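Local coordinates for protein propionate kinase (Francisella tularensis subsp. tularensis, PDB 3KHY) that probably transfers phosphate from ATP to short-chain carboxylates such as acetate, making acyl phosphates reversibly with the help of magnesium or manganese, at residues H146-S151 against D212-D217; C205-V210 against A305-Y310. One frame throughout, in Å; residues are numbered along the deposited sequence.

Interaction 1. Residues H146-S151 against D212-D217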
loop_
_atom_site.group_PDB
_atom_site.type_symbol
_atom_site.label_atom_id
_atom_site.label_comp_id
_atom_site.label_asym_id
_atom_site.label_seq_id
_atom_site.Cartn_x
_atom_site.Cartn_y
_atom_site.Cartn_z
ATOM N N HIS A 146 10.112 12.217 -9.666
ATOM C CA HIS A 146 8.929 11.370 -9.775
ATOM C C HIS A 146 7.769 12.037 -10.521
ATOM O O HIS A 146 6.709 11.436 -10.724
ATOM C CB HIS A 146 8.483 10.898 -8.384
ATOM C CG HIS A 146 9.556 10.169 -7.628
ATOM N ND1 HIS A 146 10.172 9.033 -8.117
ATOM C CD2 HIS A 146 10.119 10.414 -6.422
ATOM C CE1 HIS A 146 11.061 8.605 -7.237
ATOM N NE2 HIS A 146 11.055 9.430 -6.205
ATOM N N GLN A 147 7.977 13.271 -10.960
ATOM C CA GLN A 147 6.902 13.999 -11.626
ATOM C C GLN A 147 6.583 13.454 -13.025
ATOM O O GLN A 147 5.622 13.874 -13.647
ATOM C CB GLN A 147 7.174 15.507 -11.642
ATOM C CG GLN A 147 6.909 16.161 -10.293
ATOM C CD GLN A 147 5.443 16.061 -9.897
ATOM O OE1 GLN A 147 4.570 16.609 -10.570
ATOM N NE2 GLN A 147 5.165 15.332 -8.825
ATOM N N THR A 148 7.363 12.495 -13.501
ATOM C CA THR A 148 6.974 11.763 -14.707
ATOM C C THR A 148 5.982 10.619 -14.461
ATOM O O THR A 148 5.520 9.988 -15.406
ATOM C CB THR A 148 8.204 11.195 -15.431
ATOM O OG1 THR A 148 9.044 10.540 -14.474
ATOM C CG2 THR A 148 8.992 12.310 -16.104
HETATM N N MSE A 149 5.656 10.314 -13.207
HETATM C CA MSE A 149 4.654 9.276 -12.974
HETATM C C MSE A 149 3.315 9.692 -13.587
HETATM O O MSE A 149 2.841 10.797 -13.343
HETATM C CB MSE A 149 4.421 9.038 -11.476
HETATM C CG MSE A 149 5.524 8.397 -10.706
HETATM SE SE MSE A 149 4.729 7.923 -8.962
HETATM C CE MSE A 149 4.634 9.726 -8.211
ATOM N N PRO A 150 2.692 8.811 -14.385
ATOM C CA PRO A 150 1.403 9.222 -14.953
ATOM C C PRO A 150 0.307 9.245 -13.892
ATOM O O PRO A 150 0.447 8.617 -12.842
ATOM C CB PRO A 150 1.101 8.130 -15.983
ATOM C CG PRO A 150 1.943 6.968 -15.584
ATOM C CD PRO A 150 3.182 7.549 -14.960
ATOM N N SER A 151 -0.773 9.960 -14.178
ATOM C CA SER A 151 -1.857 10.157 -13.214
ATOM C C SER A 151 -2.544 8.883 -12.752
ATOM O O SER A 151 -2.909 8.777 -11.583
ATOM C CB SER A 151 -2.902 11.124 -13.793
ATOM O OG SER A 151 -2.326 12.409 -13.947
ATOM N N ASP A 212 13.337 3.764 -19.294
ATOM C CA ASP A 212 14.077 4.672 -20.177
ATOM C C ASP A 212 14.533 5.939 -19.443
ATOM O O ASP A 212 14.422 7.048 -19.970
ATOM C CB ASP A 212 13.248 5.050 -21.413
ATOM C CG ASP A 212 14.122 5.549 -22.569
ATOM O OD1 ASP A 212 15.290 5.112 -22.662
ATOM O OD2 ASP A 212 13.646 6.362 -23.389
ATOM N N GLY A 213 15.038 5.766 -18.222
ATOM C CA GLY A 213 15.597 6.872 -17.471
ATOM C C GLY A 213 14.606 7.703 -16.671
ATOM O O GLY A 213 15.025 8.587 -15.923
ATOM N N LYS A 214 13.308 7.433 -16.822
ATOM C CA LYS A 214 12.270 8.198 -16.128
ATOM C C LYS A 214 11.495 7.387 -15.074
ATOM O O LYS A 214 11.132 6.238 -15.305
ATOM C CB LYS A 214 11.281 8.772 -17.136
ATOM C CG LYS A 214 11.911 9.758 -18.122
ATOM C CD LYS A 214 10.881 10.234 -19.142
ATOM C CE LYS A 214 11.490 11.279 -20.068
ATOM N NZ LYS A 214 10.446 12.200 -20.619
ATOM N N SER A 215 11.245 8.002 -13.922
ATOM C CA SER A 215 10.437 7.383 -12.872
ATOM C C SER A 215 9.004 7.147 -13.380
ATOM O O SER A 215 8.379 8.050 -13.933
ATOM C CB SER A 215 10.414 8.274 -11.620
ATOM O OG SER A 215 9.528 7.738 -10.638
ATOM N N ILE A 216 8.499 5.925 -13.220
ATOM C CA ILE A 216 7.129 5.612 -13.595
ATOM C C ILE A 216 6.291 5.219 -12.376
ATOM O O ILE A 216 5.069 5.301 -12.410
ATOM C CB ILE A 216 7.074 4.497 -14.675
ATOM C CG1 ILE A 216 5.677 4.388 -15.282
ATOM C CG2 ILE A 216 7.496 3.141 -14.100
ATOM C CD1 ILE A 216 5.641 3.478 -16.513
ATOM N N ASP A 217 6.950 4.792 -11.296
ATOM C CA ASP A 217 6.236 4.419 -10.067
ATOM C C ASP A 217 7.261 4.439 -8.939
ATOM O O ASP A 217 8.445 4.252 -9.176
ATOM C CB ASP A 217 5.611 3.027 -10.228
ATOM C CG ASP A 217 4.458 2.752 -9.246
ATOM O OD1 ASP A 217 4.210 3.541 -8.303
ATOM O OD2 ASP A 217 3.811 1.699 -9.419
HETATM O O HOH W 1 11.679 10.968 -14.132
#
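Ser215, on the outermost strand of the five-stranded sheet, meets the loop 146-151 with both its side chain and its main chain. Its OG stands anti to the backbone N (chi1 175°), which carries the hydroxyl to the edge of the His146 imidazole, in the ring plane. The hydrogen bond between Ser215 OG and His146 ND1 is 2.9 Å long and nearly straight at 177°. At the far end of the ring, NE2 is bonded to the carbonyl of Ala173, so the imidazole is pinned at both nitrogens and its rotation fixed.

Thr148 works on the outward edge of the same strand. Its OG1 donates a short 2.6 Å bond to the O of Ser215, arriving in the carbonyl plane on a lone pair. A water donates to Thr148 OG1 at 2.7 Å and accepts from the N of Ser215 at 3.0 Å, so Thr148 serves both edge groups of Ser215, one directly and one through the water.

Met149, present as selenomethionine, lays its CG 3.6 Å from the O of Ile216, and its SE comes 4.0 Å from the CA of Asp217. Beside it, Pro150 rests CD against CG1 of Ile216 at 4.0 Å. The carbonyl O of Ile216 is buried under these groups without a polar partner.

The loop follows strand 137-141 of the other sheet, so it reaches across from one domain to the rim of the next. Polar bonds finish the sheet edge at Ser215 and hold His146 firmly, near His174, the predicted transition-state stabiliser; beyond Ser215 the contact turns largely apolar.

Interaction 2. Residues C205-V210 against A305-Y310; sequences CSITAV and ASYMIY
Ile207 and Tyr307 lie alongside one another with their side chains running antiparallel, CG2 of Ile207 lying 4.0 Å from CE2 of Tyr307. The Ile207 carbonyl sits at the edge of that ring, and the phenol OH of Tyr307 approaches the O of Ile207 at 3.5 Å, a weak hydrogen bond at best. The same carbonyl O also has the hydroxyl of Thr218 as a partner, so it does not depend on the tyrosine.

Next along the strand, C of Ile207 and N of Thr208 lie at the edge of the Tyr307 ring, close to its plane. A chi2 of -1° keeps CA of Tyr307 close to the plane of its own ring and turns the CD2–CE2 side to the strand. Thr208 sends its side chain the other way, where its hydroxyl bonds to that of Thr218.

Ala209 points its methyl into the angle between two tyrosines: CB of Ala209 is 3.7 Å from CD2 of Tyr307 and 3.6 Å from CD2 of Tyr310. CG1 of Ile309 lies over one face of the Tyr310 ring.

These tyrosines join segment 305-310, which also packs on the second subunit, to an inner strand of the ribonuclease H-like sheet of this actin-ATPase-clan domain. Carbon contacts do most of the work here, and the firm hydroxyl bond of Tyr310, to Asp217, goes to the neighbouring strand rather than to 205-210.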
loop_
_atom_site.group_PDB
_atom_site.type_symbol
_atom_site.label_atom_id
_atom_site.label_comp_id
_atom_site.label_asym_id
_atom_site.label_seq_id
_atom_site.Cartn_x
_atom_site.Cartn_y
_atom_site.Cartn_z
ATOM N N CYS A 205 13.737 4.466 3.382
ATOM C CA CYS A 205 13.832 3.453 2.324
ATOM C C CYS A 205 12.737 3.675 1.300
ATOM O O CYS A 205 11.573 3.849 1.657
ATOM C CB CYS A 205 13.679 2.031 2.904
ATOM S SG CYS A 205 14.980 1.540 4.068
ATOM N N SER A 206 13.108 3.671 0.025
ATOM C CA SER A 206 12.113 3.745 -1.038
ATOM C C SER A 206 12.610 2.994 -2.270
ATOM O O SER A 206 13.816 2.769 -2.441
ATOM C CB SER A 206 11.817 5.193 -1.403
ATOM O OG SER A 206 12.893 5.722 -2.146
ATOM N N ILE A 207 11.677 2.597 -3.123
ATOM C CA ILE A 207 12.031 1.843 -4.315
ATOM C C ILE A 207 11.321 2.453 -5.529
ATOM O O ILE A 207 10.187 2.921 -5.434
ATOM C CB ILE A 207 11.707 0.350 -4.119
ATOM C CG1 ILE A 207 12.104 -0.459 -5.355
ATOM C CG2 ILE A 207 10.211 0.136 -3.774
ATOM C CD1 ILE A 207 12.055 -1.947 -5.074
ATOM N N THR A 208 12.008 2.498 -6.657
ATOM C CA THR A 208 11.484 3.212 -7.812
ATOM C C THR A 208 11.632 2.387 -9.071
ATOM O O THR A 208 12.658 1.734 -9.270
ATOM C CB THR A 208 12.215 4.545 -7.992
ATOM O OG1 THR A 208 11.950 5.376 -6.850
ATOM C CG2 THR A 208 11.759 5.261 -9.268
ATOM N N ALA A 209 10.597 2.412 -9.911
ATOM C CA ALA A 209 10.671 1.797 -11.229
ATOM C C ALA A 209 11.049 2.873 -12.244
ATOM O O ALA A 209 10.302 3.830 -12.458
ATOM C CB ALA A 209 9.317 1.156 -11.608
ATOM N N VAL A 210 12.203 2.696 -12.868
ATOM C CA VAL A 210 12.736 3.655 -13.834
ATOM C C VAL A 210 12.720 3.047 -15.238
ATOM O O VAL A 210 13.366 2.031 -15.499
ATOM C CB VAL A 210 14.157 4.074 -13.455
ATOM C CG1 VAL A 210 14.770 4.973 -14.540
ATOM C CG2 VAL A 210 14.152 4.786 -12.092
ATOM N N ALA A 305 8.852 -7.246 -7.134
ATOM C CA ALA A 305 7.961 -8.095 -7.931
ATOM C C ALA A 305 6.852 -7.292 -8.606
ATOM O O ALA A 305 6.535 -7.510 -9.794
ATOM C CB ALA A 305 7.359 -9.204 -7.066
ATOM N N SER A 306 6.262 -6.353 -7.866
ATOM C CA SER A 306 5.145 -5.572 -8.399
ATOM C C SER A 306 5.603 -4.671 -9.536
ATOM O O SER A 306 4.843 -4.400 -10.465
ATOM C CB SER A 306 4.464 -4.731 -7.308
ATOM O OG SER A 306 5.077 -3.463 -7.163
ATOM N N TYR A 307 6.842 -4.205 -9.460
ATOM C CA TYR A 307 7.396 -3.342 -10.513
ATOM C C TYR A 307 7.833 -4.079 -11.782
ATOM O O TYR A 307 8.113 -3.448 -12.809
ATOM C CB TYR A 307 8.562 -2.506 -9.967
ATOM C CG TYR A 307 8.136 -1.421 -8.984
ATOM C CD1 TYR A 307 6.794 -1.229 -8.650
ATOM C CD2 TYR A 307 9.084 -0.606 -8.378
ATOM C CE1 TYR A 307 6.412 -0.224 -7.730
ATOM C CE2 TYR A 307 8.723 0.380 -7.471
ATOM C CZ TYR A 307 7.395 0.568 -7.150
ATOM O OH TYR A 307 7.071 1.563 -6.244
HETATM N N MSE A 308 7.908 -5.402 -11.723
HETATM C CA MSE A 308 8.242 -6.166 -12.923
HETATM C C MSE A 308 7.253 -5.893 -14.071
HETATM O O MSE A 308 7.609 -6.034 -15.239
HETATM C CB MSE A 308 8.302 -7.667 -12.619
HETATM C CG MSE A 308 9.367 -8.044 -11.598
HETATM SE SE MSE A 308 11.178 -7.526 -12.201
HETATM C CE MSE A 308 11.473 -8.999 -13.469
ATOM N N ILE A 309 6.026 -5.481 -13.753
ATOM C CA ILE A 309 5.049 -5.186 -14.814
ATOM C C ILE A 309 5.519 -4.140 -15.815
ATOM O O ILE A 309 5.058 -4.138 -16.961
ATOM C CB ILE A 309 3.688 -4.688 -14.282
ATOM C CG1 ILE A 309 3.861 -3.371 -13.515
ATOM C CG2 ILE A 309 2.996 -5.741 -13.452
ATOM C CD1 ILE A 309 2.531 -2.668 -13.234
ATOM N N TYR A 310 6.409 -3.241 -15.392
ATOM C CA TYR A 310 6.813 -2.124 -16.261
ATOM C C TYR A 310 7.883 -2.460 -17.295
ATOM O O TYR A 310 8.247 -1.606 -18.109
ATOM C CB TYR A 310 7.305 -0.928 -15.444
ATOM C CG TYR A 310 6.278 -0.409 -14.467
ATOM C CD1 TYR A 310 5.092 0.172 -14.918
ATOM C CD2 TYR A 310 6.491 -0.505 -13.087
ATOM C CE1 TYR A 310 4.141 0.640 -14.026
ATOM C CE2 TYR A 310 5.543 -0.042 -12.187
ATOM C CZ TYR A 310 4.367 0.531 -12.665
ATOM O OH TYR A 310 3.418 1.001 -11.780
#

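How the interactions relate
Both interactions hold the same sheet, through neighbouring antiparallel strands: interaction 1 grips outer strand 214-218, interaction 2 its inner neighbour 205-211. The main chains of Ile216 and Ala209 pair directly, N of Ile216 to O of Ala209 at 2.9 Å, and Asp217 OD2 reaches Tyr310 OH at 2.5 Å, linking a residue of each contact. That carboxylate also forms a salt bridge with Lys302 of the second subunit. Interaction 1 is partly buried, wet at one end and rich in polar bonds, as suits a sheet edge met by a loop from the other domain. Interaction 2 is buried and mainly apolar, aliphatic side chains against tyrosine rings, set between sheet and helix near the dimer interface.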